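Glycosyl hydrolase, family 38 (Enterococcus faecalis, PDB 5KBP) probably hydrolyses alpha-linked mannose from glycans, as a metal-dependent alpha-mannosidase of glycoside hydrolase family 38. Local coordinates at residues L306-T311 against E733-Y738; E688-Y693 against H714-V719. One frame throughout, in Å; residues are numbered along the deposited sequence.

Contact 1. Residues L306-T311 against E733-Y738; sequences LKQWNT and EGLNEY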
ATOM      1  N   LEU A 306     -10.322   9.685  -2.313  1.00 41.25           N
ATOM      2  CA  LEU A 306      -9.394   9.472  -3.418  1.00 43.37           C
ATOM      3  C   LEU A 306      -9.176  10.762  -4.199  1.00 42.63           C
ATOM      4  O   LEU A 306      -8.040  11.116  -4.537  1.00 39.42           O
ATOM      5  CB  LEU A 306      -9.919   8.372  -4.343  1.00 40.70           C
ATOM      6  CG  LEU A 306     -10.049   6.955  -3.787  1.00 37.47           C
ATOM      7  CD1 LEU A 306     -10.733   6.059  -4.804  1.00 38.87           C
ATOM      8  CD2 LEU A 306      -8.689   6.394  -3.412  1.00 39.47           C
ATOM      9  N   LYS A 307     -10.263  11.477  -4.500  1.00 44.43           N
ATOM     10  CA  LYS A 307     -10.151  12.721  -5.254  1.00 40.81           C
ATOM     11  C   LYS A 307      -9.432  13.792  -4.446  1.00 46.96           C
ATOM     12  O   LYS A 307      -8.686  14.604  -5.007  1.00 51.17           O
ATOM     13  CB  LYS A 307     -11.538  13.212  -5.676  1.00 34.78           C
ATOM     14  CG  LYS A 307     -12.102  12.550  -6.928  1.00 42.17           C
ATOM     15  CD  LYS A 307     -12.576  11.132  -6.672  1.00 38.74           C
ATOM     16  CE  LYS A 307     -13.311  10.585  -7.881  1.00 37.08           C
ATOM     17  NZ  LYS A 307     -13.735   9.174  -7.674  1.00 33.50           N
ATOM     18  N   GLN A 308      -9.646  13.816  -3.129  1.00 45.31           N
ATOM     19  CA  GLN A 308      -8.958  14.787  -2.285  1.00 48.79           C
ATOM     20  C   GLN A 308      -7.459  14.518  -2.250  1.00 39.83           C
ATOM     21  O   GLN A 308      -6.649  15.445  -2.369  1.00 45.98           O
ATOM     22  CB  GLN A 308      -9.546  14.767  -0.875  1.00 41.93           C
ATOM     23  CG  GLN A 308     -10.960  15.316  -0.791  1.00 40.60           C
ATOM     24  CD  GLN A 308     -11.518  15.287   0.618  1.00 48.51           C
ATOM     25  OE1 GLN A 308     -11.276  14.348   1.377  1.00 52.28           O
ATOM     26  NE2 GLN A 308     -12.267  16.321   0.977  1.00 44.29           N
ATOM     27  N   TRP A 309      -7.071  13.252  -2.086  1.00 39.86           N
ATOM     28  CA  TRP A 309      -5.654  12.910  -2.092  1.00 36.60           C
ATOM     29  C   TRP A 309      -5.026  13.177  -3.453  1.00 40.78           C
ATOM     30  O   TRP A 309      -3.881  13.636  -3.536  1.00 44.48           O
ATOM     31  CB  TRP A 309      -5.464  11.447  -1.690  1.00 36.44           C
ATOM     32  CG  TRP A 309      -5.262  11.260  -0.223  1.00 51.38           C
ATOM     33  CD1 TRP A 309      -6.228  11.067   0.719  1.00 53.35           C
ATOM     34  CD2 TRP A 309      -4.012  11.253   0.474  1.00 50.41           C
ATOM     35  NE1 TRP A 309      -5.656  10.940   1.962  1.00 52.03           N
ATOM     36  CE2 TRP A 309      -4.296  11.051   1.838  1.00 51.74           C
ATOM     37  CE3 TRP A 309      -2.680  11.398   0.077  1.00 50.29           C
ATOM     38  CZ2 TRP A 309      -3.297  10.990   2.807  1.00 46.73           C
ATOM     39  CZ3 TRP A 309      -1.690  11.339   1.039  1.00 50.43           C
ATOM     40  CH2 TRP A 309      -2.003  11.136   2.388  1.00 51.42           C
ATOM     41  N   ASN A 310      -5.760  12.896  -4.531  1.00 47.24           N
ATOM     42  CA  ASN A 310      -5.225  13.142  -5.866  1.00 45.64           C
ATOM     43  C   ASN A 310      -4.961  14.627  -6.082  1.00 44.30           C
ATOM     44  O   ASN A 310      -3.910  15.013  -6.604  1.00 48.19           O
ATOM     45  CB  ASN A 310      -6.184  12.604  -6.926  1.00 35.97           C
ATOM     46  CG  ASN A 310      -5.559  12.560  -8.304  1.00 41.00           C
ATOM     47  OD1 ASN A 310      -4.345  12.403  -8.442  1.00 44.53           O
ATOM     48  ND2 ASN A 310      -6.386  12.705  -9.333  1.00 49.77           N
ATOM     49  N   THR A 311      -5.910  15.476  -5.681  1.00 34.82           N
ATOM     50  CA  THR A 311      -5.697  16.918  -5.758  1.00 39.01           C
ATOM     51  C   THR A 311      -4.485  17.337  -4.936  1.00 44.41           C
ATOM     52  O   THR A 311      -3.675  18.157  -5.383  1.00 49.61           O
ATOM     53  CB  THR A 311      -6.949  17.663  -5.285  1.00 38.54           C
ATOM     54  OG1 THR A 311      -8.030  17.415  -6.192  1.00 36.61           O
ATOM     55  CG2 THR A 311      -6.691  19.162  -5.214  1.00 30.96           C
ATOM     56  N   GLU A 733     -11.484  21.822  -3.548  1.00 48.37           N
ATOM     57  CA  GLU A 733     -10.285  20.981  -3.556  1.00 45.90           C
ATOM     58  C   GLU A 733     -10.740  19.526  -3.514  1.00 53.43           C
ATOM     59  O   GLU A 733     -11.023  18.990  -2.438  1.00 66.98           O
ATOM     60  CB  GLU A 733      -9.367  21.304  -2.381  1.00 54.78           C
ATOM     61  CG  GLU A 733      -8.845  22.727  -2.356  1.00 71.09           C
ATOM     62  CD  GLU A 733      -7.867  22.959  -1.224  1.00 79.91           C
ATOM     63  OE1 GLU A 733      -7.411  21.964  -0.624  1.00 81.48           O
ATOM     64  OE2 GLU A 733      -7.555  24.132  -0.933  1.00 76.45           O
ATOM     65  N   GLY A 734     -10.807  18.887  -4.678  1.00 54.58           N
ATOM     66  CA  GLY A 734     -11.173  17.488  -4.746  1.00 45.13           C
ATOM     67  C   GLY A 734     -12.657  17.203  -4.722  1.00 43.98           C
ATOM     68  O   GLY A 734     -13.044  16.033  -4.622  1.00 46.11           O
ATOM     69  N   LEU A 735     -13.502  18.231  -4.807  1.00 41.61           N
ATOM     70  CA  LEU A 735     -14.952  18.053  -4.861  1.00 46.04           C
ATOM     71  C   LEU A 735     -15.363  18.208  -6.322  1.00 44.46           C
ATOM     72  O   LEU A 735     -15.814  19.262  -6.768  1.00 56.45           O
ATOM     73  CB  LEU A 735     -15.654  19.055  -3.950  1.00 44.10           C
ATOM     74  CG  LEU A 735     -14.990  19.328  -2.597  1.00 42.98           C
ATOM     75  CD1 LEU A 735     -15.801  20.335  -1.792  1.00 41.48           C
ATOM     76  CD2 LEU A 735     -14.789  18.038  -1.810  1.00 38.79           C
ATOM     77  N   ASN A 736     -15.203  17.121  -7.075  1.00 42.66           N
ATOM     78  CA  ASN A 736     -15.200  17.172  -8.530  1.00 51.44           C
ATOM     79  C   ASN A 736     -16.565  16.930  -9.165  1.00 50.36           C
ATOM     80  O   ASN A 736     -16.668  16.979 -10.396  1.00 52.81           O
ATOM     81  CB  ASN A 736     -14.190  16.159  -9.079  1.00 50.99           C
ATOM     82  CG  ASN A 736     -12.781  16.416  -8.577  1.00 55.10           C
ATOM     83  OD1 ASN A 736     -12.163  15.553  -7.955  1.00 55.62           O
ATOM     84  ND2 ASN A 736     -12.270  17.611  -8.841  1.00 60.96           N
ATOM     85  N   GLU A 737     -17.608  16.676  -8.380  1.00 44.59           N
ATOM     86  CA  GLU A 737     -18.959  16.531  -8.908  1.00 50.23           C
ATOM     87  C   GLU A 737     -19.789  17.747  -8.524  1.00 45.36           C
ATOM     88  O   GLU A 737     -19.808  18.147  -7.354  1.00 43.19           O
ATOM     89  CB  GLU A 737     -19.638  15.259  -8.393  1.00 54.08           C
ATOM     90  CG  GLU A 737     -20.960  14.965  -9.092  1.00 42.25           C
ATOM     91  CD  GLU A 737     -21.757  13.877  -8.408  1.00 53.14           C
ATOM     92  OE1 GLU A 737     -22.628  14.207  -7.576  1.00 57.09           O
ATOM     93  OE2 GLU A 737     -21.510  12.689  -8.697  1.00 51.41           O
ATOM     94  N   TYR A 738     -20.478  18.325  -9.506  1.00 41.79           N
ATOM     95  CA  TYR A 738     -21.358  19.458  -9.273  1.00 41.93           C
ATOM     96  C   TYR A 738     -22.589  19.319 -10.156  1.00 50.09           C
ATOM     97  O   TYR A 738     -22.640  18.489 -11.069  1.00 50.16           O
ATOM     98  CB  TYR A 738     -20.654  20.793  -9.551  1.00 38.63           C
ATOM     99  CG  TYR A 738     -20.528  21.121 -11.022  1.00 38.68           C
ATOM    100  CD1 TYR A 738     -19.487  20.605 -11.780  1.00 37.39           C
ATOM    101  CD2 TYR A 738     -21.451  21.946 -11.655  1.00 38.43           C
ATOM    102  CE1 TYR A 738     -19.365  20.901 -13.123  1.00 43.54           C
ATOM    103  CE2 TYR A 738     -21.340  22.243 -12.999  1.00 42.31           C
ATOM    104  CZ  TYR A 738     -20.293  21.719 -13.728  1.00 46.09           C
ATOM    105  OH  TYR A 738     -20.177  22.013 -15.066  1.00 43.65           O
TER
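One turn of helix 304-332 rests on the bend at G734, with the CA atoms of Q308 and G734 4.3 Å apart. G734 sits at phi 83°, psi 8°, a conformation suited to glycine. With only hydrogens on its CA, G734 lies close against the helix backbone at Q308. T311 comes next to it, with OG1 3.5 Å from the CA of G734. That hydroxyl bonds to K307 O within its own helix. T311 OG1 and T311 N reach this carbonyl from opposite faces of its plane. The contact joins the middle-domain helix of the family 38 mannosidase to the beta-rich C-terminal domain, where the turn leads from strand 727-732 into strand 737-740. At K307 the aliphatic part of the chain does the touching. Its CG packs 3.2 Å from N736 OD1, and its CB lies 3.4 Å from G734 O. The chain bends at chi2 (74°) and carries NZ away to the carbonyls of T299, A302 and I356. N736 ND2 is held by Q715 O. Beside the turn, Q308 NE2 meets the methyl L735 CD2 at 4.1 Å.

Contact 2. Residues E688-Y693 against H714-V719; sequences EADSIY and HQQAFV
D690 lays its CB over one face of the F718 ring, 3.5 Å from the centroid and near the ring normal. This is a CH-pi contact. The carboxylate is stacked with the ring, their planes 12° apart. CG stands anti to the backbone N of D690 (chi1 -170°), which carries the carboxylate toward the 716-718 turn. There OD2 meets A717 N, which gives it a bond of 3.1 Å on its anti lone pair. The other oxygen, OD1, is hydrogen-bonded to Y797 OH. If Y797 is the donor, the two bonds would probably favour the charged form of this buried acid. Y793 also stacks on F718.

The backbones form the end of an antiparallel ladder. Strands 686-690 and 718-722 are neighbours in the large beta-sheet of the C-terminal domain. A689 and V719 make a non-hydrogen-bonded pair, with Y738 packed against both side chains. D690 N donates to F718 O at 3.0 Å in a nearly straight bond. Past it the chain of 714-719 turns, and Q716 N bonds to D690 O at 2.8 Å with a more bent angle of 139°. D690 is therefore tied through its backbone N, its backbone O and its carboxylate.

Q716 CG lies 3.4 Å from S691 O. The chain then bends at chi2 and brings the amide to I692, where Q716 NE2 lies 3.9 Å from I692 CD1. Q716 NE2 also bonds to the carbonyl of F96. At the other end, V719 CG2 touches E688 O at 3.3 Å. The carboxylate of E688 reaches Y793 and R789.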
ATOM      1  N   GLU A 688     -20.232  27.811 -16.688  1.00 53.88           N
ATOM      2  CA  GLU A 688     -18.840  27.506 -16.978  1.00 50.72           C
ATOM      3  C   GLU A 688     -18.238  26.674 -15.856  1.00 50.62           C
ATOM      4  O   GLU A 688     -18.649  26.772 -14.695  1.00 54.53           O
ATOM      5  CB  GLU A 688     -18.020  28.785 -17.182  1.00 54.23           C
ATOM      6  CG  GLU A 688     -18.426  29.584 -18.410  1.00 63.92           C
ATOM      7  CD  GLU A 688     -17.542  30.792 -18.635  1.00 69.78           C
ATOM      8  OE1 GLU A 688     -16.624  31.016 -17.820  1.00 73.48           O
ATOM      9  OE2 GLU A 688     -17.763  31.516 -19.629  1.00 75.02           O
ATOM     10  N   ALA A 689     -17.257  25.849 -16.216  1.00 42.45           N
ATOM     11  CA  ALA A 689     -16.598  24.976 -15.258  1.00 53.38           C
ATOM     12  C   ALA A 689     -15.153  24.767 -15.681  1.00 50.92           C
ATOM     13  O   ALA A 689     -14.832  24.765 -16.874  1.00 60.43           O
ATOM     14  CB  ALA A 689     -17.312  23.625 -15.137  1.00 49.84           C
ATOM     15  N   ASP A 690     -14.285  24.593 -14.688  1.00 49.54           N
ATOM     16  CA  ASP A 690     -12.880  24.331 -14.960  1.00 55.44           C
ATOM     17  C   ASP A 690     -12.703  22.902 -15.457  1.00 55.82           C
ATOM     18  O   ASP A 690     -13.133  21.949 -14.802  1.00 60.54           O
ATOM     19  CB  ASP A 690     -12.043  24.561 -13.704  1.00 57.70           C
ATOM     20  CG  ASP A 690     -10.554  24.550 -13.987  1.00 62.36           C
ATOM     21  OD1 ASP A 690     -10.147  25.062 -15.049  1.00 61.48           O
ATOM     22  OD2 ASP A 690      -9.789  24.030 -13.148  1.00 64.04           O
ATOM     23  N   SER A 691     -12.073  22.756 -16.621  1.00 51.89           N
ATOM     24  CA  SER A 691     -11.796  21.435 -17.170  1.00 48.03           C
ATOM     25  C   SER A 691     -10.296  21.243 -17.351  1.00 48.88           C
ATOM     26  O   SER A 691      -9.506  21.642 -16.491  1.00 50.06           O
ATOM     27  CB  SER A 691     -12.530  21.238 -18.498  1.00 48.53           C
ATOM     28  OG  SER A 691     -12.445  19.891 -18.929  1.00 48.22           O
ATOM     29  N   ILE A 692      -9.893  20.641 -18.464  1.00 44.72           N
ATOM     30  CA  ILE A 692      -8.491  20.352 -18.740  1.00 43.02           C
ATOM     31  C   ILE A 692      -7.976  21.412 -19.704  1.00 38.59           C
ATOM     32  O   ILE A 692      -8.292  21.383 -20.898  1.00 42.03           O
ATOM     33  CB  ILE A 692      -8.307  18.940 -19.308  1.00 39.51           C
ATOM     34  CG1 ILE A 692      -8.912  17.913 -18.352  1.00 37.34           C
ATOM     35  CG2 ILE A 692      -6.832  18.656 -19.556  1.00 37.87           C
ATOM     36  CD1 ILE A 692      -8.379  18.015 -16.940  1.00 36.48           C
ATOM     37  N   TYR A 693      -7.175  22.344 -19.181  1.00 43.05           N
ATOM     38  CA  TYR A 693      -6.631  23.454 -19.965  1.00 43.35           C
ATOM     39  C   TYR A 693      -7.741  24.226 -20.673  1.00 45.31           C
ATOM     40  O   TYR A 693      -7.589  24.669 -21.813  1.00 47.42           O
ATOM     41  CB  TYR A 693      -5.592  22.965 -20.977  1.00 49.12           C
ATOM     42  CG  TYR A 693      -4.339  22.377 -20.371  1.00 56.76           C
ATOM     43  CD1 TYR A 693      -3.455  23.168 -19.649  1.00 57.36           C
ATOM     44  CD2 TYR A 693      -4.026  21.036 -20.543  1.00 60.27           C
ATOM     45  CE1 TYR A 693      -2.304  22.635 -19.101  1.00 57.63           C
ATOM     46  CE2 TYR A 693      -2.874  20.494 -20.001  1.00 60.88           C
ATOM     47  CZ  TYR A 693      -2.017  21.298 -19.280  1.00 56.14           C
ATOM     48  OH  TYR A 693      -0.871  20.765 -18.737  1.00 49.88           O
ATOM     49  N   HIS A 714     -18.625  17.048 -14.476  1.00 54.35           N
ATOM     50  CA  HIS A 714     -17.282  17.029 -13.916  1.00 47.36           C
ATOM     51  C   HIS A 714     -16.735  18.446 -13.821  1.00 51.89           C
ATOM     52  O   HIS A 714     -16.935  19.266 -14.720  1.00 53.11           O
ATOM     53  CB  HIS A 714     -16.342  16.178 -14.774  1.00 53.53           C
ATOM     54  CG  HIS A 714     -16.829  14.784 -15.014  1.00 76.84           C
ATOM     55  ND1 HIS A 714     -17.753  14.474 -15.988  1.00 84.68           N
ATOM     56  CD2 HIS A 714     -16.510  13.612 -14.412  1.00 82.80           C
ATOM     57  CE1 HIS A 714     -17.986  13.173 -15.974  1.00 87.44           C
ATOM     58  NE2 HIS A 714     -17.246  12.628 -15.027  1.00 84.59           N
ATOM     59  N   GLN A 715     -16.038  18.731 -12.725  1.00 50.62           N
ATOM     60  CA  GLN A 715     -15.337  19.993 -12.563  1.00 50.44           C
ATOM     61  C   GLN A 715     -13.950  19.729 -11.999  1.00 47.94           C
ATOM     62  O   GLN A 715     -13.704  18.713 -11.345  1.00 43.89           O
ATOM     63  CB  GLN A 715     -16.089  20.965 -11.642  1.00 57.30           C
ATOM     64  CG  GLN A 715     -16.054  20.589 -10.169  1.00 55.50           C
ATOM     65  CD  GLN A 715     -16.654  21.659  -9.277  1.00 49.40           C
ATOM     66  OE1 GLN A 715     -16.773  22.817  -9.675  1.00 50.33           O
ATOM     67  NE2 GLN A 715     -17.039  21.273  -8.066  1.00 44.72           N
ATOM     68  N   GLN A 716     -13.040  20.660 -12.272  1.00 55.80           N
ATOM     69  CA  GLN A 716     -11.696  20.595 -11.717  1.00 59.72           C
ATOM     70  C   GLN A 716     -11.585  21.508 -10.504  1.00 61.04           C
ATOM     71  O   GLN A 716     -11.799  21.070  -9.368  1.00 66.49           O
ATOM     72  CB  GLN A 716     -10.657  20.976 -12.775  1.00 62.03           C
ATOM     73  CG  GLN A 716     -10.253  19.835 -13.697  1.00 73.61           C
ATOM     74  CD  GLN A 716      -9.164  18.961 -13.104  1.00 84.54           C
ATOM     75  OE1 GLN A 716      -8.148  19.460 -12.621  1.00 91.77           O
ATOM     76  NE2 GLN A 716      -9.372  17.650 -13.138  1.00 76.76           N
ATOM     77  N   ALA A 717     -11.271  22.780 -10.736  1.00 55.77           N
ATOM     78  CA  ALA A 717     -11.005  23.712  -9.649  1.00 51.37           C
ATOM     79  C   ALA A 717     -12.191  24.595  -9.290  1.00 52.59           C
ATOM     80  O   ALA A 717     -12.266  25.062  -8.150  1.00 45.14           O
ATOM     81  CB  ALA A 717      -9.806  24.602  -9.995  1.00 46.84           C
ATOM     82  N   PHE A 718     -13.122  24.833 -10.213  1.00 56.43           N
ATOM     83  CA  PHE A 718     -14.199  25.777  -9.940  1.00 54.91           C
ATOM     84  C   PHE A 718     -15.367  25.536 -10.889  1.00 53.46           C
ATOM     85  O   PHE A 718     -15.273  24.772 -11.852  1.00 50.33           O
ATOM     86  CB  PHE A 718     -13.708  27.224 -10.054  1.00 47.78           C
ATOM     87  CG  PHE A 718     -13.092  27.552 -11.386  1.00 52.90           C
ATOM     88  CD1 PHE A 718     -13.887  27.916 -12.462  1.00 54.71           C
ATOM     89  CD2 PHE A 718     -11.719  27.501 -11.563  1.00 52.26           C
ATOM     90  CE1 PHE A 718     -13.325  28.215 -13.688  1.00 52.80           C
ATOM     91  CE2 PHE A 718     -11.152  27.802 -12.787  1.00 51.64           C
ATOM     92  CZ  PHE A 718     -11.958  28.160 -13.851  1.00 55.39           C
ATOM     93  N   VAL A 719     -16.472  26.218 -10.593  1.00 54.57           N
ATOM     94  CA  VAL A 719     -17.646  26.291 -11.458  1.00 55.84           C
ATOM     95  C   VAL A 719     -18.247  27.682 -11.292  1.00 55.53           C
ATOM     96  O   VAL A 719     -18.257  28.234 -10.186  1.00 62.27           O
ATOM     97  CB  VAL A 719     -18.671  25.184 -11.127  1.00 54.37           C
ATOM     98  CG1 VAL A 719     -19.050  25.224  -9.656  1.00 56.46           C
ATOM     99  CG2 VAL A 719     -19.906  25.321 -12.000  1.00 51.01           C
TER

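How the contacts relate
Contact 1 joins two domains, whereas contact 2 lies within the C-terminal domain alone. Contact 2 is the more buried. Contact 1 is only partly buried. Their chemistry follows the elements that meet. In contact 1 a helix lies against a turn, by close van der Waals fit around a glycine. In contact 2 strand ends run side by side, tied by backbone and carboxylate hydrogen bonds. Their centres are 12 Å apart, and contact 2 is nested in the chain loop closed by contact 1. The two meet directly. Q715 NE2 lies 2.7 Å from L735 O, and Q715 N 3.0 Å from N736 O, both probable hydrogen bonds. L735 and N736 thus meet the helix with their side chains and Q715 with their backbone carbonyls.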